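Local atomic coordinates of methyltransferase domain-containing protein (Deinococcus radiodurans, PDB entry 3M33), a protein that is of unknown function but has a methyltransferase-like domain and may transfer methyl groups to a substrate not yet identified. Residues A[20-24]-A[117-121]; A[38-42]-A[138-142]; A[178-182]-A[203-207]; A[25-31]-A[169-174]. All coordinates share one frame; numbering follows the deposited sequence.

Interaction 1: A[20-24]-A[117-121]. With SO4 (sulfate ion), chain F.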
loop_
_atom_site.group_PDB
_atom_site.type_symbol
_atom_site.label_atom_id
_atom_site.label_comp_id
_atom_site.label_asym_id
_atom_site.label_seq_id
_atom_site.Cartn_x
_atom_site.Cartn_y
_atom_site.Cartn_z
ATOM N N GLY A 20 -1.906 -5.221 8.432
ATOM C CA GLY A 20 -0.705 -5.531 7.671
ATOM C C GLY A 20 -0.076 -4.409 6.853
ATOM O O GLY A 20 1.145 -4.384 6.684
ATOM N N TYR A 21 -0.897 -3.493 6.342
ATOM C CA TYR A 21 -0.415 -2.401 5.490
ATOM C C TYR A 21 -0.481 -1.031 6.180
ATOM O O TYR A 21 -0.434 0.013 5.515
ATOM C CB TYR A 21 -1.162 -2.393 4.139
ATOM C CG TYR A 21 -0.976 -3.706 3.401
ATOM C CD1 TYR A 21 0.203 -3.972 2.709
ATOM C CD2 TYR A 21 -1.948 -4.706 3.454
ATOM C CE1 TYR A 21 0.402 -5.187 2.064
ATOM C CE2 TYR A 21 -1.755 -5.928 2.810
ATOM C CZ TYR A 21 -0.579 -6.153 2.117
ATOM O OH TYR A 21 -0.376 -7.345 1.482
ATOM N N ARG A 22 -0.571 -1.035 7.512
ATOM C CA ARG A 22 -0.557 0.213 8.281
ATOM C C ARG A 22 0.534 0.213 9.358
ATOM O O ARG A 22 1.121 -0.822 9.668
ATOM C CB ARG A 22 -1.924 0.470 8.934
ATOM C CG ARG A 22 -3.101 0.534 7.960
ATOM C CD ARG A 22 -4.424 0.659 8.727
ATOM N NE ARG A 22 -5.609 0.300 7.939
ATOM C CZ ARG A 22 -6.397 -0.741 8.206
ATOM N NH1 ARG A 22 -6.114 -1.533 9.243
ATOM N NH2 ARG A 22 -7.465 -0.994 7.438
ATOM N N HIS A 23 0.803 1.380 9.927
ATOM C CA HIS A 23 1.630 1.468 11.116
ATOM C C HIS A 23 0.772 1.068 12.324
ATOM O O HIS A 23 -0.341 1.544 12.454
ATOM C CB HIS A 23 2.183 2.885 11.265
ATOM C CG HIS A 23 3.165 3.267 10.197
ATOM N ND1 HIS A 23 3.443 4.581 9.872
ATOM C CD2 HIS A 23 3.949 2.507 9.394
ATOM C CE1 HIS A 23 4.362 4.613 8.922
ATOM N NE2 HIS A 23 4.681 3.367 8.608
ATOM N N PRO A 24 1.286 0.174 13.191
ATOM C CA PRO A 24 0.559 -0.495 14.292
ATOM C C PRO A 24 0.349 0.349 15.549
ATOM O O PRO A 24 -0.474 -0.004 16.390
ATOM C CB PRO A 24 1.475 -1.678 14.671
ATOM C CG PRO A 24 2.526 -1.741 13.633
ATOM C CD PRO A 24 2.628 -0.389 12.990
ATOM N N SER A 117 -0.733 -0.530 -6.110
ATOM C CA SER A 117 -0.256 -1.123 -4.864
ATOM C C SER A 117 -0.128 -0.077 -3.778
ATOM O O SER A 117 0.696 0.835 -3.889
ATOM C CB SER A 117 1.102 -1.790 -5.086
ATOM O OG SER A 117 1.635 -2.261 -3.866
ATOM N N ARG A 118 -0.934 -0.210 -2.728
ATOM C CA ARG A 118 -0.829 0.704 -1.603
ATOM C C ARG A 118 0.077 0.074 -0.556
ATOM O O ARG A 118 -0.359 -0.774 0.213
ATOM C CB ARG A 118 -2.208 1.022 -1.003
ATOM C CG ARG A 118 -2.143 2.038 0.158
ATOM C CD ARG A 118 -3.444 2.118 0.992
ATOM N NE ARG A 118 -4.612 2.522 0.203
ATOM C CZ ARG A 118 -5.000 3.784 0.003
ATOM N NH1 ARG A 118 -4.309 4.811 0.517
ATOM N NH2 ARG A 118 -6.090 4.027 -0.718
ATOM N N ARG A 119 1.352 0.452 -0.560
ATOM C CA ARG A 119 2.316 -0.079 0.411
ATOM C C ARG A 119 2.445 -1.597 0.305
ATOM O O ARG A 119 2.761 -2.290 1.279
ATOM C CB ARG A 119 1.925 0.354 1.830
ATOM C CG ARG A 119 1.880 1.901 1.972
ATOM C CD ARG A 119 1.021 2.389 3.154
ATOM N NE ARG A 119 1.567 2.010 4.450
ATOM C CZ ARG A 119 1.293 2.618 5.608
ATOM N NH1 ARG A 119 0.467 3.672 5.657
ATOM N NH2 ARG A 119 1.860 2.172 6.729
ATOM N N GLY A 120 2.196 -2.106 -0.891
ATOM C CA GLY A 120 2.191 -3.535 -1.133
ATOM C C GLY A 120 3.468 -3.976 -1.811
ATOM O O GLY A 120 4.476 -3.279 -1.732
ATOM N N PRO A 121 3.429 -5.139 -2.478
ATOM C CA PRO A 121 4.588 -5.693 -3.194
ATOM C C PRO A 121 5.112 -4.733 -4.252
ATOM O O PRO A 121 4.323 -4.001 -4.866
ATOM C CB PRO A 121 4.013 -6.948 -3.873
ATOM C CG PRO A 121 2.863 -7.355 -3.005
ATOM C CD PRO A 121 2.260 -6.038 -2.532
HETATM S S SO4 F . 3.816 -0.940 5.699
HETATM O O1 SO4 F . 3.138 0.336 5.585
HETATM O O2 SO4 F . 3.208 -1.710 6.789
HETATM O O3 SO4 F . 3.696 -1.663 4.433
HETATM O O4 SO4 F . 5.234 -0.737 5.983
HETATM O O HOH W 1 -0.196 3.996 8.591
#

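Interaction 2: A[38-42]-A[138-142]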
loop_
_atom_site.group_PDB
_atom_site.type_symbol
_atom_site.label_atom_id
_atom_site.label_comp_id
_atom_site.label_asym_id
_atom_site.label_seq_id
_atom_site.Cartn_x
_atom_site.Cartn_y
_atom_site.Cartn_z
ATOM N N PHE A 38 -2.474 10.129 -3.040
ATOM C CA PHE A 38 -2.577 8.819 -3.664
ATOM C C PHE A 38 -4.046 8.492 -3.960
ATOM O O PHE A 38 -4.372 7.993 -5.032
ATOM C CB PHE A 38 -1.961 7.750 -2.747
ATOM C CG PHE A 38 -2.180 6.334 -3.223
ATOM C CD1 PHE A 38 -1.260 5.715 -4.053
ATOM C CD2 PHE A 38 -3.294 5.620 -2.819
ATOM C CE1 PHE A 38 -1.450 4.423 -4.472
ATOM C CE2 PHE A 38 -3.493 4.314 -3.236
ATOM C CZ PHE A 38 -2.571 3.719 -4.071
ATOM N N ASP A 39 -4.934 8.770 -3.011
ATOM C CA ASP A 39 -6.362 8.520 -3.233
ATOM C C ASP A 39 -6.872 9.357 -4.392
ATOM O O ASP A 39 -7.621 8.866 -5.217
ATOM C CB ASP A 39 -7.207 8.862 -1.995
ATOM C CG ASP A 39 -6.974 7.912 -0.845
ATOM O OD1 ASP A 39 -6.186 6.956 -0.998
ATOM O OD2 ASP A 39 -7.574 8.145 0.224
ATOM N N LEU A 40 -6.500 10.635 -4.427
ATOM C CA LEU A 40 -6.898 11.501 -5.532
ATOM C C LEU A 40 -6.393 10.986 -6.882
ATOM O O LEU A 40 -7.135 10.963 -7.854
ATOM C CB LEU A 40 -6.348 12.910 -5.344
ATOM C CG LEU A 40 -7.078 13.851 -4.403
ATOM C CD1 LEU A 40 -6.824 15.273 -4.889
ATOM C CD2 LEU A 40 -8.579 13.537 -4.360
ATOM N N TRP A 41 -5.121 10.597 -6.946
ATOM C CA TRP A 41 -4.553 10.125 -8.205
ATOM C C TRP A 41 -5.267 8.847 -8.648
ATOM O O TRP A 41 -5.578 8.668 -9.827
ATOM C CB TRP A 41 -3.072 9.829 -8.037
ATOM C CG TRP A 41 -2.195 11.045 -7.957
ATOM C CD1 TRP A 41 -2.593 12.342 -7.885
ATOM C CD2 TRP A 41 -0.759 11.061 -7.950
ATOM N NE1 TRP A 41 -1.494 13.169 -7.833
ATOM C CE2 TRP A 41 -0.358 12.404 -7.873
ATOM C CE3 TRP A 41 0.224 10.061 -8.000
ATOM C CZ2 TRP A 41 0.989 12.783 -7.853
ATOM C CZ3 TRP A 41 1.552 10.434 -7.975
ATOM C CH2 TRP A 41 1.923 11.787 -7.900
ATOM N N LEU A 42 -5.522 7.954 -7.695
ATOM C CA LEU A 42 -6.165 6.689 -8.020
ATOM C C LEU A 42 -7.567 6.950 -8.570
ATOM O O LEU A 42 -7.961 6.421 -9.598
ATOM C CB LEU A 42 -6.227 5.800 -6.780
ATOM C CG LEU A 42 -7.014 4.492 -6.922
ATOM C CD1 LEU A 42 -6.579 3.717 -8.166
ATOM C CD2 LEU A 42 -6.860 3.645 -5.643
ATOM N N PHE A 138 1.032 2.269 -13.740
ATOM C CA PHE A 138 1.330 1.576 -12.489
ATOM C C PHE A 138 1.282 2.640 -11.403
ATOM O O PHE A 138 1.931 3.672 -11.529
ATOM C CB PHE A 138 2.743 0.971 -12.543
ATOM C CG PHE A 138 3.252 0.501 -11.202
ATOM C CD1 PHE A 138 2.789 -0.684 -10.641
ATOM C CD2 PHE A 138 4.194 1.239 -10.504
ATOM C CE1 PHE A 138 3.248 -1.118 -9.387
ATOM C CE2 PHE A 138 4.662 0.816 -9.257
ATOM C CZ PHE A 138 4.183 -0.369 -8.698
ATOM N N LEU A 139 0.526 2.401 -10.340
ATOM C CA LEU A 139 0.379 3.386 -9.291
ATOM C C LEU A 139 0.782 2.786 -7.938
ATOM O O LEU A 139 0.277 1.729 -7.543
ATOM C CB LEU A 139 -1.065 3.907 -9.242
ATOM C CG LEU A 139 -1.407 4.846 -8.083
ATOM C CD1 LEU A 139 -0.585 6.121 -8.198
ATOM C CD2 LEU A 139 -2.891 5.153 -8.056
ATOM N N TYR A 140 1.670 3.473 -7.222
ATOM C CA TYR A 140 2.212 2.959 -5.957
ATOM C C TYR A 140 2.371 4.052 -4.899
ATOM O O TYR A 140 2.707 5.195 -5.217
ATOM C CB TYR A 140 3.574 2.306 -6.219
ATOM C CG TYR A 140 4.368 1.921 -4.971
ATOM C CD1 TYR A 140 4.145 0.706 -4.331
ATOM C CD2 TYR A 140 5.360 2.756 -4.461
ATOM C CE1 TYR A 140 4.872 0.335 -3.202
ATOM C CE2 TYR A 140 6.103 2.392 -3.335
ATOM C CZ TYR A 140 5.843 1.177 -2.709
ATOM O OH TYR A 140 6.547 0.797 -1.585
ATOM N N VAL A 141 2.130 3.707 -3.636
ATOM C CA VAL A 141 2.572 4.564 -2.545
ATOM C C VAL A 141 3.323 3.719 -1.517
ATOM O O VAL A 141 2.858 2.648 -1.120
ATOM C CB VAL A 141 1.432 5.393 -1.884
ATOM C CG1 VAL A 141 0.407 4.491 -1.218
ATOM C CG2 VAL A 141 2.032 6.362 -0.839
ATOM N N GLY A 142 4.505 4.182 -1.114
ATOM C CA GLY A 142 5.352 3.404 -0.216
ATOM C C GLY A 142 5.338 4.036 1.150
ATOM O O GLY A 142 5.038 5.212 1.262
#

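Interaction 3: A[178-182]-A[203-207]. With SO4 (sulfate ion), chain E.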
loop_
_atom_site.group_PDB
_atom_site.type_symbol
_atom_site.label_atom_id
_atom_site.label_comp_id
_atom_site.label_asym_id
_atom_site.label_seq_id
_atom_site.Cartn_x
_atom_site.Cartn_y
_atom_site.Cartn_z
ATOM N N ASP A 178 3.408 3.603 22.721
ATOM C CA ASP A 178 3.276 3.812 21.288
ATOM C C ASP A 178 4.635 4.099 20.644
ATOM O O ASP A 178 4.933 3.604 19.556
ATOM C CB ASP A 178 2.297 4.950 21.014
ATOM C CG ASP A 178 0.875 4.578 21.366
ATOM O OD1 ASP A 178 0.383 3.567 20.818
ATOM O OD2 ASP A 178 0.258 5.290 22.186
ATOM N N TRP A 179 5.460 4.892 21.326
ATOM C CA TRP A 179 6.796 5.189 20.826
ATOM C C TRP A 179 7.616 3.919 20.696
ATOM O O TRP A 179 8.326 3.735 19.704
ATOM C CB TRP A 179 7.515 6.183 21.735
ATOM C CG TRP A 179 8.813 6.660 21.156
ATOM C CD1 TRP A 179 10.054 6.519 21.703
ATOM C CD2 TRP A 179 8.999 7.338 19.908
ATOM N NE1 TRP A 179 10.998 7.081 20.882
ATOM C CE2 TRP A 179 10.378 7.589 19.772
ATOM C CE3 TRP A 179 8.130 7.768 18.894
ATOM C CZ2 TRP A 179 10.913 8.250 18.665
ATOM C CZ3 TRP A 179 8.661 8.423 17.796
ATOM C CH2 TRP A 179 10.039 8.662 17.690
ATOM N N GLN A 180 7.505 3.053 21.705
ATOM C CA GLN A 180 8.202 1.762 21.744
ATOM C C GLN A 180 7.786 0.880 20.597
ATOM O O GLN A 180 8.623 0.249 19.954
ATOM C CB GLN A 180 7.841 0.974 23.007
ATOM C CG GLN A 180 8.435 1.446 24.300
ATOM C CD GLN A 180 8.194 0.439 25.409
ATOM O OE1 GLN A 180 8.824 0.498 26.460
ATOM N NE2 GLN A 180 7.290 -0.505 25.168
HETATM N N MSE A 181 6.473 0.790 20.391
HETATM C CA MSE A 181 5.921 -0.037 19.331
HETATM C C MSE A 181 6.400 0.432 17.956
HETATM O O MSE A 181 6.719 -0.384 17.099
HETATM C CB MSE A 181 4.397 -0.045 19.398
HETATM C CG MSE A 181 3.757 -1.068 18.486
HETATM SE SE MSE A 181 1.827 -1.045 18.665
HETATM C CE MSE A 181 1.710 -0.966 20.623
ATOM N N ARG A 182 6.466 1.745 17.748
ATOM C CA ARG A 182 7.043 2.275 16.514
ATOM C C ARG A 182 8.503 1.858 16.360
ATOM O O ARG A 182 8.936 1.467 15.275
ATOM C CB ARG A 182 6.944 3.800 16.465
ATOM C CG ARG A 182 7.719 4.409 15.301
ATOM C CD ARG A 182 7.520 5.920 15.224
ATOM N NE ARG A 182 8.207 6.501 14.072
ATOM C CZ ARG A 182 9.494 6.839 14.067
ATOM N NH1 ARG A 182 10.242 6.647 15.148
ATOM N NH2 ARG A 182 10.037 7.371 12.984
ATOM N N GLY A 203 3.023 14.143 23.129
ATOM C CA GLY A 203 3.757 12.892 23.019
ATOM C C GLY A 203 5.035 13.061 22.223
ATOM O O GLY A 203 5.613 14.146 22.195
HETATM N N MSE A 204 5.478 11.997 21.562
HETATM C CA MSE A 204 6.724 12.043 20.798
HETATM C C MSE A 204 6.507 12.372 19.316
HETATM O O MSE A 204 5.749 11.680 18.633
HETATM C CB MSE A 204 7.447 10.706 20.909
HETATM C CG MSE A 204 8.877 10.767 20.444
HETATM SE SE MSE A 204 9.998 11.788 21.678
HETATM C CE MSE A 204 11.594 11.854 20.559
ATOM N N PRO A 205 7.208 13.402 18.808
ATOM C CA PRO A 205 7.090 13.887 17.427
ATOM C C PRO A 205 7.938 13.083 16.433
ATOM O O PRO A 205 9.078 12.746 16.717
ATOM C CB PRO A 205 7.654 15.304 17.510
ATOM C CG PRO A 205 8.328 15.411 18.886
ATOM C CD PRO A 205 8.298 14.076 19.524
ATOM N N TYR A 206 7.381 12.795 15.260
ATOM C CA TYR A 206 8.125 12.110 14.209
ATOM C C TYR A 206 7.418 12.444 12.890
ATOM O O TYR A 206 6.370 13.112 12.893
ATOM C CB TYR A 206 8.159 10.586 14.462
ATOM C CG TYR A 206 6.832 9.907 14.222
ATOM C CD1 TYR A 206 6.576 9.251 13.020
ATOM C CD2 TYR A 206 5.823 9.932 15.187
ATOM C CE1 TYR A 206 5.353 8.633 12.780
ATOM C CE2 TYR A 206 4.583 9.314 14.951
ATOM C CZ TYR A 206 4.363 8.671 13.739
ATOM O OH TYR A 206 3.156 8.066 13.475
ATOM N N ARG A 207 7.976 12.001 11.768
ATOM C CA ARG A 207 7.366 12.300 10.480
ATOM C C ARG A 207 6.720 11.055 9.889
ATOM O O ARG A 207 7.330 10.005 9.843
ATOM C CB ARG A 207 8.405 12.847 9.506
ATOM C CG ARG A 207 9.147 14.054 10.034
ATOM C CD ARG A 207 8.232 15.272 10.091
ATOM N NE ARG A 207 8.379 16.075 8.884
ATOM C CZ ARG A 207 8.756 17.345 8.877
ATOM N NH1 ARG A 207 8.880 17.989 7.721
ATOM N NH2 ARG A 207 9.002 17.969 10.023
HETATM S S SO4 E . 10.654 15.828 14.025
HETATM O O1 SO4 E . 10.267 16.133 12.648
HETATM O O2 SO4 E . 9.471 15.833 14.880
HETATM O O3 SO4 E . 11.290 14.512 14.085
HETATM O O4 SO4 E . 11.586 16.845 14.510
HETATM O O HOH W 2 10.248 9.043 10.259
#

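Interaction 4: A[25-31]-A[169-174]. With SO4 (sulfate ion), chain I.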
loop_
_atom_site.group_PDB
_atom_site.type_symbol
_atom_site.label_atom_id
_atom_site.label_comp_id
_atom_site.label_asym_id
_atom_site.label_seq_id
_atom_site.Cartn_x
_atom_site.Cartn_y
_atom_site.Cartn_z
ATOM N N TRP A 25 1.106 1.429 15.689
ATOM C CA TRP A 25 1.042 2.245 16.891
ATOM C C TRP A 25 -0.025 3.341 16.774
ATOM O O TRP A 25 -0.421 3.712 15.676
ATOM C CB TRP A 25 2.417 2.850 17.171
ATOM C CG TRP A 25 2.934 3.789 16.093
ATOM C CD1 TRP A 25 2.777 5.138 16.052
ATOM C CD2 TRP A 25 3.711 3.442 14.928
ATOM N NE1 TRP A 25 3.398 5.661 14.937
ATOM C CE2 TRP A 25 3.970 4.638 14.226
ATOM C CE3 TRP A 25 4.206 2.235 14.413
ATOM C CZ2 TRP A 25 4.712 4.668 13.037
ATOM C CZ3 TRP A 25 4.937 2.262 13.229
ATOM C CH2 TRP A 25 5.183 3.472 12.554
ATOM N N ALA A 26 -0.508 3.824 17.912
ATOM C CA ALA A 26 -1.408 4.962 17.944
ATOM C C ALA A 26 -0.636 6.220 17.550
ATOM O O ALA A 26 0.508 6.404 17.969
ATOM C CB ALA A 26 -1.999 5.119 19.323
ATOM N N ARG A 27 -1.259 7.075 16.737
ATOM C CA ARG A 27 -0.618 8.302 16.268
ATOM C C ARG A 27 -1.671 9.334 15.912
ATOM O O ARG A 27 -2.757 8.974 15.455
ATOM C CB ARG A 27 0.235 8.005 15.035
ATOM C CG ARG A 27 -0.584 7.432 13.861
ATOM C CD ARG A 27 0.031 6.160 13.305
ATOM N NE ARG A 27 -0.717 5.669 12.157
ATOM C CZ ARG A 27 -1.682 4.753 12.217
ATOM N NH1 ARG A 27 -2.008 4.192 13.383
ATOM N NH2 ARG A 27 -2.312 4.383 11.102
ATOM N N VAL A 28 -1.353 10.609 16.132
ATOM C CA VAL A 28 -2.197 11.722 15.703
ATOM C C VAL A 28 -1.432 12.570 14.674
ATOM O O VAL A 28 -0.304 13.001 14.924
ATOM C CB VAL A 28 -2.573 12.643 16.883
ATOM C CG1 VAL A 28 -3.357 13.870 16.387
ATOM C CG2 VAL A 28 -3.359 11.889 17.944
ATOM N N LEU A 29 -2.040 12.809 13.519
ATOM C CA LEU A 29 -1.417 13.638 12.490
ATOM C C LEU A 29 -1.571 15.113 12.845
ATOM O O LEU A 29 -2.667 15.550 13.197
ATOM C CB LEU A 29 -2.076 13.368 11.126
ATOM C CG LEU A 29 -1.938 11.942 10.591
ATOM C CD1 LEU A 29 -2.943 11.675 9.467
ATOM C CD2 LEU A 29 -0.526 11.700 10.125
ATOM N N SER A 30 -0.487 15.885 12.748
ATOM C CA SER A 30 -0.587 17.338 12.898
ATOM C C SER A 30 -0.921 18.011 11.576
ATOM O O SER A 30 -1.261 19.178 11.546
ATOM C CB SER A 30 0.710 17.933 13.438
ATOM O OG SER A 30 0.775 17.837 14.841
ATOM N N GLY A 31 -0.801 17.286 10.473
ATOM C CA GLY A 31 -1.179 17.832 9.172
ATOM C C GLY A 31 -1.973 16.814 8.351
ATOM O O GLY A 31 -2.310 15.760 8.861
ATOM N N VAL A 169 4.737 14.339 6.864
ATOM C CA VAL A 169 3.771 15.018 7.724
ATOM C C VAL A 169 4.102 14.806 9.204
ATOM O O VAL A 169 4.388 13.689 9.634
ATOM C CB VAL A 169 2.350 14.509 7.431
ATOM C CG1 VAL A 169 1.315 15.290 8.254
ATOM C CG2 VAL A 169 2.064 14.666 5.958
ATOM N N LEU A 170 4.093 15.877 9.986
ATOM C CA LEU A 170 4.380 15.758 11.406
ATOM C C LEU A 170 3.299 14.914 12.080
ATOM O O LEU A 170 2.110 15.145 11.876
ATOM C CB LEU A 170 4.426 17.147 12.059
ATOM C CG LEU A 170 4.702 17.197 13.562
ATOM C CD1 LEU A 170 6.095 16.637 13.855
ATOM C CD2 LEU A 170 4.573 18.606 14.116
ATOM N N ALA A 171 3.710 13.933 12.874
ATOM C CA ALA A 171 2.766 13.200 13.714
ATOM C C ALA A 171 3.341 13.051 15.115
ATOM O O ALA A 171 4.525 13.326 15.333
ATOM C CB ALA A 171 2.478 11.831 13.115
ATOM N N HIS A 172 2.509 12.621 16.065
ATOM C CA HIS A 172 2.989 12.291 17.413
ATOM C C HIS A 172 2.525 10.905 17.828
ATOM O O HIS A 172 1.380 10.519 17.563
ATOM C CB HIS A 172 2.479 13.293 18.447
ATOM C CG HIS A 172 2.898 14.702 18.179
ATOM N ND1 HIS A 172 3.971 15.293 18.815
ATOM C CD2 HIS A 172 2.390 15.637 17.344
ATOM C CE1 HIS A 172 4.105 16.532 18.380
ATOM N NE2 HIS A 172 3.158 16.767 17.489
ATOM N N ALA A 173 3.420 10.156 18.464
ATOM C CA ALA A 173 3.035 8.946 19.186
ATOM C C ALA A 173 2.639 9.400 20.593
ATOM O O ALA A 173 3.466 9.958 21.325
ATOM C CB ALA A 173 4.183 7.976 19.242
ATOM N N PRO A 174 1.368 9.183 20.970
ATOM C CA PRO A 174 0.839 9.843 22.178
ATOM C C PRO A 174 1.436 9.317 23.478
ATOM O O PRO A 174 1.447 10.052 24.456
ATOM C CB PRO A 174 -0.674 9.554 22.130
ATOM C CG PRO A 174 -0.945 9.091 20.717
ATOM C CD PRO A 174 0.333 8.439 20.238
HETATM S S SO4 I . -0.942 7.467 9.258
HETATM O O1 SO4 I . -2.059 7.091 8.390
HETATM O O2 SO4 I . -0.041 6.336 9.469
HETATM O O3 SO4 I . -0.209 8.565 8.638
HETATM O O4 SO4 I . -1.459 7.883 10.556
#

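Interaction 1: A[20-24]-A[117-121]
This is a surface contact, partly polar, in which Tyr21 and His23 of the loop after helix 9-18 meet Arg119 just beyond strand 112-118. The order of the parallel strands fits the Rossmann-like fold of class I methyltransferases. In that fold the loops at the C-terminal ends of these strands usually line the cofactor site. Tyr21 agrees with such a place: its OH bonds Asp77 at the end of strand 72-77, and its side chain touches residues that fit a GxGxxA pattern, probably the glycine-rich loop of this family. No cofactor is bound here.

Arg119 is the centre of the contact. Its chain turns about CG-CD (chi3 66°), which brings the guanidinium against the loop backbone, one face toward Tyr21 O. That oxygen is 3.0 Å from Arg119 NE. The N-H bonds do not aim at it, so this is a close approach over the face and not a hydrogen bond. Arg119 NH2 lies over a face of the His23 ring, 3.4 Å from His23 CD2 and off toward the rim. The two planes are 62° apart. His23 ND1 is hydrogen-bonded to Glu208. Arg119 NH1 has a salt bridge to Glu35.

A sulfate, probably from the crystallisation liquor, meets the guanidinium edge. Its O1 is only 2.5 Å from Arg119 NH2 and 2.6 Å from Arg119 NE, so its exact position is doubtful. The Tyr21 ring turns an edge to the backbone, with CD1 3.4 Å from Arg119 O. Water 1 bridges the loops, accepting from His23 N at 3.1 Å and from Arg119 NH1 at 3.0 Å.

Interaction 2: A[38-42]-A[138-142]
Phe38 on helix 36-45 packs against Leu139 and Val141 on strand 136-142, in the buried layer between a helix and the central sheet. The two short segments run antiparallel, their directions 171° apart, with the axes 9.6 Å from each other. Helices laid on the faces of such a sheet are the basic plan of the Rossmann-like methyltransferase fold.

One contact is a CH-pi interaction. Val141 CG1 stands over a face of the Phe38 ring, 3.7 Å from its centroid and 20° off the normal. The first torsion of Val141 explains this: chi1 of 64° places CG1 between the backbone N and the carbonyl carbon, and so turns it to the ring. Val141 CB adds a touch of 3.5 Å to Phe38 CD1.

The other contacts are between apolar side chains, and Leu139 makes them with three different atoms. Its CG meets Phe38 CE1 at 3.6 Å. Its CD1 comes to the edge of the Trp41 indole, 4.0 Å from Trp41 CE3. Its CD2 presses on the helix itself, 3.6 Å from Leu42 CB. Val116 and Leu212 of the neighbouring strands extend the same apolar layer round Phe38. If an alanine stood at Phe38, the face under Val141 CG1 would be gone and a gap would probably open between helix and strand, beside Val141 and Leu139.

Asp39, with OD1 at the edge of the Phe38 ring, pairs with Arg65 and Arg118. With apolar side chains carrying it, the contact probably depends on shape and on the exclusion of water, not on directed bonds.

Interaction 3: A[178-182]-A[203-207]
Met204, a selenomethionine in this crystal, sets its CG almost exactly over the middle of the six-membered ring of Trp179. The carbon is 3.3 Å from the ring centroid and 5° off the normal, a close CH-pi contact. The chain then bends at chi2 (70°), which keeps the selenium above the same face. Met204 SE is 4.8 Å from that centroid, a more distant Met-aromatic contact. The indole also turns an edge to the strand, with Trp179 CZ3 4.0 Å from Tyr206 CB.

These residues join helix 176-186 to the start of strand 204-216. That strand pairs with strand 160-173 in the antiparallel part of a methyltransferase-like sheet. Trp195 of helix 192-198 packs on both Trp179 and Met204.

One turn further along the helix, the extended chain of Arg182 slides over a face of Tyr206, the two side chains pointing in opposite directions. Arg182 CD is 4.1 Å from the ring centroid, and the guanidinium is tilted 43° to the ring. Arg182 NE lies over the same ring, 3.4 Å from Tyr206 CD1, and bonds a glycerol. The Tyr206 OH is bonded elsewhere, to Glu208. Water 2 donates to Arg207 O at 3.1 Å and takes a weak bond from Arg182 NH2.

Interaction 4: A[25-31]-A[169-174]
His172 O is gripped by two neighbouring groups of the segment 25-31. Val28 N donates to it at 3.1 Å, with an angle of 160° at the hydrogen, and Arg27 CA adds a CA-H...O contact at 3.3 Å. Val28 O accepts from His172 N, also at 3.1 Å. Ser30 N then bonds Leu170 O at 2.8 Å.

Side chains follow the pairing. Leu29 CD2 lies 4.2 Å from Ala171 CB. Val169 CG1 fits against the Gly31 backbone, 3.6 Å from Gly31 C. Leu170 CD2 lies alongside Ser30, 3.9 Å from Ser30 OG. With an alanine in place of Leu170, the branch beside Ser30 is removed, and the serine side chain is likely to be set freer to turn, though the backbone bond could remain.

Arg27 bends away from the strand at chi2 and gives NE to O2 of a sulfate, probably from the crystallisation liquor, at 2.9 Å and nearly straight. Its NH1 holds Trp25 O. Trp25 itself bonds Tyr206 OH through NE1.

Val28 and His172 form a hydrogen-bonded antiparallel pair, and Leu29 and Ala171 a non-hydrogen-bonded one. This is a short edge strand added to strand 160-173, at the antiparallel margin of a sheet of the Rossmann-like, methyltransferase type.

In the fold
All four contacts reach one mixed sheet. Interaction 2 is the buried one, and its side-chain contacts are apolar. Interaction 1 is a surface contact with water, sulfate and an arginine between loops. The two touch directly, since strands 112-118 and 136-142 are neighbours: Ser117 and Arg119 probably bond Leu139 and Val141 through the backbone. Interactions 3 and 4 are partly buried and lie at the antiparallel end, with centres 8 Å apart. There 203-207 and 169-174 pair as adjacent strands. Interaction 4 relies on backbone bonds, whereas interaction 3 relies on aromatic faces. The continuous run 20-31 connects interaction 1 with interaction 4, from the strand ends to the sheet edge.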